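Local coordinates for protein histone-lysine N-methyltransferase family member SUVH9 (Arabidopsis thaliana, PDB 4NJ5) that takes part in silencing transposable elements and, lacking methyltransferase activity, may bind methylated DNA and recruit RNA polymerase V to chromatin, at residues Ala414-Ala419 with Val469-Val474; Val445-Asp450 with Leu481-Val486; Arg198-Trp203 with Arg217-Glu222. One frame throughout, in Å; residues are numbered along the deposited sequence.

Contact 1 (Ala414-Ala419 with Val469-Val474); sequences ARFSSA and VIVQFV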
loop_
_atom_site.group_PDB
_atom_site.type_symbol
_atom_site.label_atom_id
_atom_site.label_comp_id
_atom_site.label_asym_id
_atom_site.label_seq_id
_atom_site.Cartn_x
_atom_site.Cartn_y
_atom_site.Cartn_z
ATOM N N ALA A 414 5.181 -19.669 -13.635
ATOM C CA ALA A 414 6.145 -20.274 -12.726
ATOM C C ALA A 414 7.396 -19.412 -12.562
ATOM O O ALA A 414 8.099 -19.515 -11.557
ATOM C CB ALA A 414 6.530 -21.660 -13.205
ATOM N N ARG A 415 7.670 -18.566 -13.551
ATOM C CA ARG A 415 8.892 -17.773 -13.556
ATOM C C ARG A 415 8.762 -16.447 -12.807
ATOM O O ARG A 415 9.763 -15.778 -12.561
ATOM C CB ARG A 415 9.375 -17.536 -14.987
ATOM C CG ARG A 415 9.393 -18.796 -15.826
ATOM C CD ARG A 415 10.391 -18.708 -16.967
ATOM N NE ARG A 415 10.274 -19.858 -17.859
ATOM C CZ ARG A 415 10.426 -19.800 -19.177
ATOM N NH1 ARG A 415 10.707 -18.645 -19.763
ATOM N NH2 ARG A 415 10.295 -20.897 -19.912
ATOM N N PHE A 416 7.537 -16.068 -12.452
ATOM C CA PHE A 416 7.330 -14.893 -11.613
ATOM C C PHE A 416 8.088 -15.077 -10.301
ATOM O O PHE A 416 8.124 -16.175 -9.745
ATOM C CB PHE A 416 5.841 -14.673 -11.320
ATOM C CG PHE A 416 5.071 -14.043 -12.455
ATOM C CD1 PHE A 416 5.412 -12.784 -12.932
ATOM C CD2 PHE A 416 3.988 -14.698 -13.025
ATOM C CE1 PHE A 416 4.696 -12.202 -13.972
ATOM C CE2 PHE A 416 3.269 -14.124 -14.063
ATOM C CZ PHE A 416 3.622 -12.876 -14.536
ATOM N N SER A 417 8.704 -14.008 -9.812
ATOM C CA SER A 417 9.425 -14.081 -8.551
ATOM C C SER A 417 8.841 -13.132 -7.521
ATOM O O SER A 417 8.687 -11.937 -7.769
ATOM C CB SER A 417 10.909 -13.777 -8.752
ATOM O OG SER A 417 11.608 -13.865 -7.521
ATOM N N SER A 418 8.520 -13.673 -6.356
ATOM C CA SER A 418 8.025 -12.867 -5.255
ATOM C C SER A 418 9.019 -12.928 -4.103
ATOM O O SER A 418 8.699 -12.560 -2.973
ATOM C CB SER A 418 6.660 -13.386 -4.799
ATOM O OG SER A 418 5.707 -13.303 -5.844
ATOM N N ALA A 419 10.228 -13.392 -4.404
ATOM C CA ALA A 419 11.218 -13.705 -3.376
ATOM C C ALA A 419 11.676 -12.476 -2.600
ATOM O O ALA A 419 12.167 -12.593 -1.476
ATOM C CB ALA A 419 12.410 -14.430 -3.987
ATOM N N VAL A 469 4.606 -5.848 -6.577
ATOM C CA VAL A 469 3.484 -6.773 -6.685
ATOM C C VAL A 469 3.970 -8.220 -6.677
ATOM O O VAL A 469 4.862 -8.587 -7.443
ATOM C CB VAL A 469 2.673 -6.535 -7.975
ATOM C CG1 VAL A 469 1.553 -7.558 -8.094
ATOM C CG2 VAL A 469 2.115 -5.116 -8.006
ATOM N N ILE A 470 3.384 -9.037 -5.807
ATOM C CA ILE A 470 3.731 -10.451 -5.749
ATOM C C ILE A 470 2.653 -11.326 -6.366
ATOM O O ILE A 470 1.504 -10.901 -6.552
ATOM C CB ILE A 470 3.982 -10.939 -4.309
ATOM C CG1 ILE A 470 2.696 -10.850 -3.485
ATOM C CG2 ILE A 470 5.122 -10.158 -3.664
ATOM C CD1 ILE A 470 2.774 -11.569 -2.157
ATOM N N VAL A 471 3.039 -12.562 -6.662
ATOM C CA VAL A 471 2.155 -13.530 -7.289
ATOM C C VAL A 471 1.796 -14.643 -6.304
ATOM O O VAL A 471 2.644 -15.098 -5.532
ATOM C CB VAL A 471 2.831 -14.144 -8.535
ATOM C CG1 VAL A 471 1.984 -15.263 -9.122
ATOM C CG2 VAL A 471 3.103 -13.067 -9.575
ATOM N N GLN A 472 0.531 -15.059 -6.324
ATOM C CA GLN A 472 0.086 -16.239 -5.588
ATOM C C GLN A 472 -0.773 -17.119 -6.488
ATOM O O GLN A 472 -1.619 -16.620 -7.234
ATOM C CB GLN A 472 -0.718 -15.839 -4.349
ATOM C CG GLN A 472 0.082 -15.114 -3.271
ATOM C CD GLN A 472 0.980 -16.041 -2.471
ATOM O OE1 GLN A 472 0.599 -16.527 -1.401
ATOM N NE2 GLN A 472 2.185 -16.284 -2.984
ATOM N N PHE A 473 -0.559 -18.428 -6.418
ATOM C CA PHE A 473 -1.398 -19.367 -7.154
ATOM C C PHE A 473 -2.628 -19.752 -6.328
ATOM O O PHE A 473 -2.507 -20.247 -5.205
ATOM C CB PHE A 473 -0.599 -20.605 -7.581
ATOM C CG PHE A 473 0.497 -20.306 -8.572
ATOM C CD1 PHE A 473 0.198 -19.783 -9.821
ATOM C CD2 PHE A 473 1.825 -20.550 -8.255
ATOM C CE1 PHE A 473 1.205 -19.502 -10.736
ATOM C CE2 PHE A 473 2.836 -20.275 -9.167
ATOM C CZ PHE A 473 2.525 -19.750 -10.408
ATOM N N VAL A 474 -3.796 -19.526 -6.908
ATOM C CA VAL A 474 -5.050 -19.705 -6.261
ATOM C C VAL A 474 -6.038 -20.615 -6.967
ATOM O O VAL A 474 -6.197 -20.595 -8.139
ATOM C CB VAL A 474 -5.705 -18.371 -5.957
ATOM C CG1 VAL A 474 -7.076 -18.552 -5.396
ATOM C CG2 VAL A 474 -4.852 -17.574 -5.029
HETATM O O HOH W 1 6.679 -10.224 -8.849
#

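Contact 2 (Val445-Asp450 with Leu481-Val486); sequences VDFAMD and LMFPRV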
loop_
_atom_site.group_PDB
_atom_site.type_symbol
_atom_site.label_atom_id
_atom_site.label_comp_id
_atom_site.label_asym_id
_atom_site.label_seq_id
_atom_site.Cartn_x
_atom_site.Cartn_y
_atom_site.Cartn_z
ATOM N N VAL A 445 4.149 -25.068 -10.746
ATOM C CA VAL A 445 3.271 -24.855 -11.885
ATOM C C VAL A 445 4.110 -24.930 -13.160
ATOM O O VAL A 445 5.238 -24.443 -13.183
ATOM C CB VAL A 445 2.569 -23.487 -11.757
ATOM C CG1 VAL A 445 2.083 -22.981 -13.100
ATOM C CG2 VAL A 445 1.424 -23.566 -10.745
ATOM N N ASP A 446 3.590 -25.567 -14.208
ATOM C CA ASP A 446 4.348 -25.703 -15.454
ATOM C C ASP A 446 3.592 -25.293 -16.715
ATOM O O ASP A 446 4.132 -25.397 -17.818
ATOM C CB ASP A 446 4.915 -27.119 -15.614
ATOM C CG ASP A 446 3.844 -28.204 -15.581
ATOM O OD1 ASP A 446 2.682 -27.935 -15.942
ATOM O OD2 ASP A 446 4.180 -29.342 -15.196
ATOM N N PHE A 447 2.356 -24.826 -16.568
ATOM C CA PHE A 447 1.581 -24.446 -17.747
ATOM C C PHE A 447 1.989 -23.080 -18.302
ATOM O O PHE A 447 2.646 -22.288 -17.629
ATOM C CB PHE A 447 0.069 -24.511 -17.484
ATOM C CG PHE A 447 -0.467 -23.376 -16.653
ATOM C CD1 PHE A 447 -0.587 -23.501 -15.279
ATOM C CD2 PHE A 447 -0.890 -22.196 -17.252
ATOM C CE1 PHE A 447 -1.095 -22.466 -14.518
ATOM C CE2 PHE A 447 -1.394 -21.159 -16.495
ATOM C CZ PHE A 447 -1.497 -21.294 -15.129
ATOM N N ALA A 448 1.594 -22.816 -19.540
ATOM C CA ALA A 448 1.941 -21.563 -20.190
ATOM C C ALA A 448 0.691 -20.761 -20.494
ATOM O O ALA A 448 -0.405 -21.306 -20.571
ATOM C CB ALA A 448 2.730 -21.824 -21.464
ATOM N N MET A 449 0.868 -19.457 -20.667
ATOM C CA MET A 449 -0.237 -18.569 -20.966
ATOM C C MET A 449 0.064 -17.758 -22.210
ATOM O O MET A 449 1.173 -17.244 -22.381
ATOM C CB MET A 449 -0.487 -17.615 -19.797
ATOM C CG MET A 449 -0.740 -18.312 -18.480
ATOM S SD MET A 449 -1.066 -17.156 -17.139
ATOM C CE MET A 449 -2.572 -16.390 -17.718
ATOM N N ASP A 450 -0.927 -17.647 -23.081
ATOM C CA ASP A 450 -0.840 -16.732 -24.201
ATOM C C ASP A 450 -1.630 -15.478 -23.841
ATOM O O ASP A 450 -2.779 -15.567 -23.403
ATOM C CB ASP A 450 -1.403 -17.379 -25.466
ATOM C CG ASP A 450 -1.186 -16.528 -26.697
ATOM O OD1 ASP A 450 -0.320 -16.881 -27.525
ATOM O OD2 ASP A 450 -1.877 -15.500 -26.838
ATOM N N LEU A 481 -4.810 -29.052 -9.497
ATOM C CA LEU A 481 -3.509 -28.550 -9.048
ATOM C C LEU A 481 -2.628 -28.080 -10.204
ATOM O O LEU A 481 -1.778 -27.211 -10.031
ATOM C CB LEU A 481 -2.760 -29.614 -8.240
ATOM C CG LEU A 481 -3.144 -29.854 -6.776
ATOM C CD1 LEU A 481 -4.103 -28.792 -6.255
ATOM C CD2 LEU A 481 -3.720 -31.247 -6.584
ATOM N N MET A 482 -2.837 -28.660 -11.381
ATOM C CA MET A 482 -2.035 -28.328 -12.553
ATOM C C MET A 482 -2.364 -26.942 -13.100
ATOM O O MET A 482 -1.528 -26.312 -13.751
ATOM C CB MET A 482 -2.237 -29.375 -13.650
ATOM C CG MET A 482 -2.039 -30.820 -13.200
ATOM S SD MET A 482 -0.312 -31.306 -12.993
ATOM C CE MET A 482 -0.035 -30.953 -11.256
ATOM N N PHE A 483 -3.576 -26.466 -12.837
ATOM C CA PHE A 483 -4.025 -25.206 -13.423
ATOM C C PHE A 483 -4.596 -24.185 -12.435
ATOM O O PHE A 483 -5.724 -23.727 -12.606
ATOM C CB PHE A 483 -5.053 -25.480 -14.523
ATOM C CG PHE A 483 -4.451 -25.968 -15.807
ATOM C CD1 PHE A 483 -3.816 -25.085 -16.665
ATOM C CD2 PHE A 483 -4.526 -27.305 -16.163
ATOM C CE1 PHE A 483 -3.263 -25.528 -17.850
ATOM C CE2 PHE A 483 -3.973 -27.754 -17.349
ATOM C CZ PHE A 483 -3.342 -26.863 -18.193
ATOM N N PRO A 484 -3.813 -23.799 -11.415
ATOM C CA PRO A 484 -4.351 -22.777 -10.516
ATOM C C PRO A 484 -4.344 -21.420 -11.200
ATOM O O PRO A 484 -3.632 -21.236 -12.185
ATOM C CB PRO A 484 -3.352 -22.777 -9.361
ATOM C CG PRO A 484 -2.065 -23.152 -10.006
ATOM C CD PRO A 484 -2.421 -24.151 -11.078
ATOM N N ARG A 485 -5.125 -20.479 -10.689
ATOM C CA ARG A 485 -5.123 -19.137 -11.245
ATOM C C ARG A 485 -3.931 -18.333 -10.735
ATOM O O ARG A 485 -3.316 -18.678 -9.725
ATOM C CB ARG A 485 -6.441 -18.422 -10.944
ATOM C CG ARG A 485 -7.643 -19.149 -11.523
ATOM C CD ARG A 485 -8.900 -18.309 -11.493
ATOM N NE ARG A 485 -9.981 -18.982 -12.201
ATOM C CZ ARG A 485 -10.281 -18.783 -13.481
ATOM N NH1 ARG A 485 -11.283 -19.452 -14.042
ATOM N NH2 ARG A 485 -9.584 -17.913 -14.201
ATOM N N VAL A 486 -3.600 -17.273 -11.460
ATOM C CA VAL A 486 -2.503 -16.397 -11.090
ATOM C C VAL A 486 -3.094 -15.119 -10.514
ATOM O O VAL A 486 -3.724 -14.342 -11.234
ATOM C CB VAL A 486 -1.628 -16.066 -12.319
ATOM C CG1 VAL A 486 -0.380 -15.304 -11.906
ATOM C CG2 VAL A 486 -1.259 -17.346 -13.066
HETATM O O HOH W 2 1.385 -26.958 -13.716
#

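Contact 3 (Arg198-Trp203 with Arg217-Glu222); sequences RIVDSW and RLERIE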
loop_
_atom_site.group_PDB
_atom_site.type_symbol
_atom_site.label_atom_id
_atom_site.label_comp_id
_atom_site.label_asym_id
_atom_site.label_seq_id
_atom_site.Cartn_x
_atom_site.Cartn_y
_atom_site.Cartn_z
ATOM N N ARG A 198 10.613 25.317 5.429
ATOM C CA ARG A 198 11.268 26.181 6.404
ATOM C C ARG A 198 10.289 27.209 6.941
ATOM O O ARG A 198 9.424 27.690 6.212
ATOM C CB ARG A 198 12.502 26.869 5.811
ATOM C CG ARG A 198 13.784 26.079 6.006
ATOM C CD ARG A 198 15.020 26.917 5.729
ATOM N NE ARG A 198 16.225 26.092 5.730
ATOM C CZ ARG A 198 16.744 25.531 4.643
ATOM N NH1 ARG A 198 16.168 25.717 3.462
ATOM N NH2 ARG A 198 17.839 24.789 4.732
ATOM N N ILE A 199 10.418 27.528 8.224
ATOM C CA ILE A 199 9.569 28.533 8.843
ATOM C C ILE A 199 10.201 29.890 8.586
ATOM O O ILE A 199 11.315 30.151 9.031
ATOM C CB ILE A 199 9.430 28.302 10.360
ATOM C CG1 ILE A 199 9.107 26.834 10.650
ATOM C CG2 ILE A 199 8.358 29.210 10.940
ATOM C CD1 ILE A 199 9.215 26.464 12.111
ATOM N N VAL A 200 9.502 30.748 7.852
ATOM C CA VAL A 200 10.097 32.009 7.414
ATOM C C VAL A 200 9.467 33.223 8.080
ATOM O O VAL A 200 9.915 34.353 7.872
ATOM C CB VAL A 200 9.994 32.176 5.891
ATOM C CG1 VAL A 200 10.620 30.982 5.189
ATOM C CG2 VAL A 200 8.539 32.343 5.478
ATOM N N ASP A 201 8.425 32.987 8.871
ATOM C CA ASP A 201 7.762 34.067 9.593
ATOM C C ASP A 201 6.908 33.530 10.738
ATOM O O ASP A 201 6.433 32.401 10.689
ATOM C CB ASP A 201 6.911 34.914 8.643
ATOM C CG ASP A 201 6.571 36.268 9.227
ATOM O OD1 ASP A 201 7.193 36.645 10.240
ATOM O OD2 ASP A 201 5.690 36.959 8.673
ATOM N N SER A 202 6.730 34.343 11.774
ATOM C CA SER A 202 5.902 33.962 12.914
ATOM C C SER A 202 5.264 35.195 13.531
ATOM O O SER A 202 5.838 36.285 13.484
ATOM C CB SER A 202 6.737 33.249 13.973
ATOM O OG SER A 202 7.530 34.179 14.690
ATOM N N TRP A 203 4.084 35.029 14.118
ATOM C CA TRP A 203 3.407 36.160 14.740
ATOM C C TRP A 203 2.343 35.749 15.750
ATOM O O TRP A 203 1.929 34.590 15.797
ATOM C CB TRP A 203 2.801 37.076 13.671
ATOM C CG TRP A 203 1.656 36.471 12.920
ATOM C CD1 TRP A 203 0.327 36.648 13.173
ATOM C CD2 TRP A 203 1.735 35.593 11.787
ATOM N NE1 TRP A 203 -0.426 35.938 12.270
ATOM C CE2 TRP A 203 0.413 35.283 11.409
ATOM C CE3 TRP A 203 2.792 35.043 11.057
ATOM C CZ2 TRP A 203 0.122 34.445 10.333
ATOM C CZ3 TRP A 203 2.500 34.211 9.988
ATOM C CH2 TRP A 203 1.177 33.921 9.637
ATOM N N ARG A 217 4.482 30.775 9.314
ATOM C CA ARG A 217 4.392 30.594 7.876
ATOM C C ARG A 217 5.477 29.641 7.397
ATOM O O ARG A 217 6.669 29.914 7.545
ATOM C CB ARG A 217 4.499 31.935 7.156
ATOM C CG ARG A 217 4.769 31.814 5.673
ATOM C CD ARG A 217 4.850 33.179 5.024
ATOM N NE ARG A 217 3.648 33.477 4.257
ATOM C CZ ARG A 217 3.551 33.328 2.942
ATOM N NH1 ARG A 217 4.592 32.894 2.245
ATOM N NH2 ARG A 217 2.416 33.620 2.322
ATOM N N LEU A 218 5.045 28.518 6.832
ATOM C CA LEU A 218 5.947 27.488 6.338
ATOM C C LEU A 218 6.036 27.529 4.818
ATOM O O LEU A 218 5.019 27.611 4.128
ATOM C CB LEU A 218 5.473 26.103 6.787
ATOM C CG LEU A 218 6.035 25.558 8.102
ATOM C CD1 LEU A 218 5.703 26.474 9.268
ATOM C CD2 LEU A 218 5.516 24.152 8.359
ATOM N N GLU A 219 7.258 27.479 4.300
ATOM C CA GLU A 219 7.477 27.475 2.861
ATOM C C GLU A 219 8.328 26.277 2.468
ATOM O O GLU A 219 9.335 25.982 3.114
ATOM C CB GLU A 219 8.140 28.778 2.407
ATOM C CG GLU A 219 7.191 29.967 2.373
ATOM C CD GLU A 219 7.883 31.264 1.995
ATOM O OE1 GLU A 219 9.082 31.226 1.648
ATOM O OE2 GLU A 219 7.223 32.324 2.049
ATOM N N ARG A 220 7.915 25.587 1.410
ATOM C CA ARG A 220 8.600 24.376 0.985
ATOM C C ARG A 220 9.989 24.668 0.425
ATOM O O ARG A 220 10.198 25.672 -0.254
ATOM C CB ARG A 220 7.757 23.616 -0.042
ATOM C CG ARG A 220 8.214 22.187 -0.272
ATOM C CD ARG A 220 7.102 21.341 -0.866
ATOM N NE ARG A 220 7.453 19.924 -0.892
ATOM C CZ ARG A 220 7.869 19.276 -1.974
ATOM N NH1 ARG A 220 7.981 19.914 -3.131
ATOM N NH2 ARG A 220 8.161 17.985 -1.902
ATOM N N ILE A 221 10.934 23.784 0.729
ATOM C CA ILE A 221 12.288 23.891 0.204
ATOM C C ILE A 221 12.284 23.580 -1.284
ATOM O O ILE A 221 11.642 22.631 -1.724
ATOM C CB ILE A 221 13.258 22.917 0.907
ATOM C CG1 ILE A 221 13.139 23.032 2.428
ATOM C CG2 ILE A 221 14.694 23.164 0.455
ATOM C CD1 ILE A 221 13.226 24.433 2.934
ATOM N N GLU A 222 13.010 24.383 -2.051
ATOM C CA GLU A 222 13.057 24.257 -3.502
ATOM C C GLU A 222 13.788 22.987 -3.949
ATOM O O GLU A 222 14.695 22.507 -3.267
ATOM C CB GLU A 222 13.740 25.494 -4.093
ATOM C CG GLU A 222 13.197 25.950 -5.435
ATOM C CD GLU A 222 13.417 27.436 -5.668
ATOM O OE1 GLU A 222 13.856 28.131 -4.724
ATOM O OE2 GLU A 222 13.150 27.912 -6.793
#

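Contact 1 (Ala414-Ala419 with Val469-Val474)
Ala414, in the last turn of a 3-10 segment, meets the strand through its backbone: its N lies 4.2 Å from Phe473 CZ, at the ring's edge and near its plane. Two residues on, Phe416 makes the apolar part of the contact. Its CB and CG each lie 3.6 Å from Val471 CG2, and the two side chains are nearly perpendicular. Because CG of Phe416 stands anti to the carbonyl carbon (chi1 -78°), the ring swings past Val471 toward Tyr390 and, near the end of the modelled chain, Leu502 and Tyr504. Ser417 contributes its carbonyl oxygen: a water donates to Ser417 O at 2.9 Å and to Val469 O at 2.8 Å, joining loop and strand where their backbones do not bond directly. Ser418 makes the one direct hydrogen bond across the two segments, from Val471 N to Ser418 OG, 2.9 Å long and nearly straight (174° at the hydrogen). The same OG rests 3.3 Å from Ile470 CB, while the side-chain amide of Gln333 hydrogen-bonds to the Ser418 carbonyl. On strand 469-475, Ile470, Gln472 and Val474 bond to strand 485-490, whereas Phe473 bonds to Ile337 of the short strand 337-338. Val471 N faces the same side as Phe473 N, but its acceptor is Ser418 OG, consistent with the hydroxyl oxygen standing in for the carbonyl of a further strand.

Contact 2 (Val445-Asp450 with Leu481-Val486)
Met482 O and the backbone N of Asp446 are joined by one water that three groups grip. It accepts from Asp446 N at 2.7 Å and donates to Asp446 OD1 at 2.8 Å and to Met482 O at 3.0 Å, although the aspartate is poorly ordered and its share is the less certain. Met482 O also lies 3.3 Å from Phe447 CD1, oblique to that ring. Phe447 carries most of the apolar contact. Its CG sits between the backbone N and the carbonyl carbon (chi1 75°), which directs the ring toward residues 482-484. There Phe483 CD1 stands over the rim side of one face, and Phe483 CE1 reaches Phe447 CB at 3.5 Å; the ring planes are inclined at 38°, neither parallel nor perpendicular. Within the SET domain, this packing joins two small sheets: Ala448 and Asp450 pair with strand 393-395, while Arg485 and Val486 open strand 485-490 of the neighbouring sheet. On one flank of Phe447, Val445 CG2 meets Pro484 CG at 3.6 Å, the two side chains lying antiparallel, flank to flank, and Phe473 of strand 469-475 touches both. Further along, the CG of Met449, anti to the carbonyl carbon (chi1 -56°), and an extended chi2 carry SD to 4.1 Å from Val486 CG2. Arg485 turns away from this apolar side, and its guanidinium forms salt bridges with Glu389 and Asp477.

Contact 3 (Arg198-Trp203 with Arg217-Glu222)
Arg198 and Glu219 form an antiparallel hydrogen-bonded pair, with Arg198 N to Glu219 O at 2.7 Å and Glu219 N to Arg198 O at 2.9 Å. Ile199 and Leu218 follow as a non-hydrogen-bonded pair; their side chains run alongside each other in a common direction, Ile199 CG1 being 3.7 Å from Leu218 CD1. The register then changes. Val200 N donates to Arg217 O at 3.0 Å, but Arg217 N donates to Asp201 O at 2.9 Å, so Val200 and Asp201 together stand opposite Arg217. These two bonds are the evidence for a beta bulge; the psi of Val200, -5°, departs from the extended strand in agreement with it, and the Val200 side chain is turned toward the partner strand. Val200 CG2 touches the aliphatic part of Arg217 and lies 3.7 Å from Glu219 OE2, its side chain nearly perpendicular to the glutamate. A salt bridge along the strand ties these two polar chains together: Arg217 NH1 reaches the anti lone pair of Glu219 OE2 at 2.7 Å, in the guanidinium plane, though the bond is bent (132° at the hydrogen). Arg217 gets there by a bend at chi3 (-105°). At the far end, Ile221 CD1 packs against the extended Arg198 chain, whose NE is held by the carbonyl of Gly171. Farther out, helix 159-169 covers Ile199 through Met164, Ser167 and Met168, and strand 136-140 supplies Met138 beside Trp203 and Arg217. The whole is a bulged beta hairpin, formed by strands 190-206 and 212-220 within the curled mixed sheet of the SRA domain.

In the fold
Contacts 1 and 2 both lie in the SET domain, their centres 12 Å apart and their segments alternating along the chain. They share a sheet, in which strands 469-475 and 485-490 are neighbours: Val474 O lies 2.8 Å from Arg485 N, a probable hydrogen bond, and Val471 CG1 packs 3.7 Å from Val486 CG1. The loop sides also meet, where Ala414 adjoins Val445. Contact 3 closes earlier in the chain, in the SRA domain on the opposite side of the molecule's centre. Its centre is about 46 Å from that of contact 1 and about 57 Å from that of contact 2. All three lie away from the triangular zinc cluster of the pre-SET cysteines.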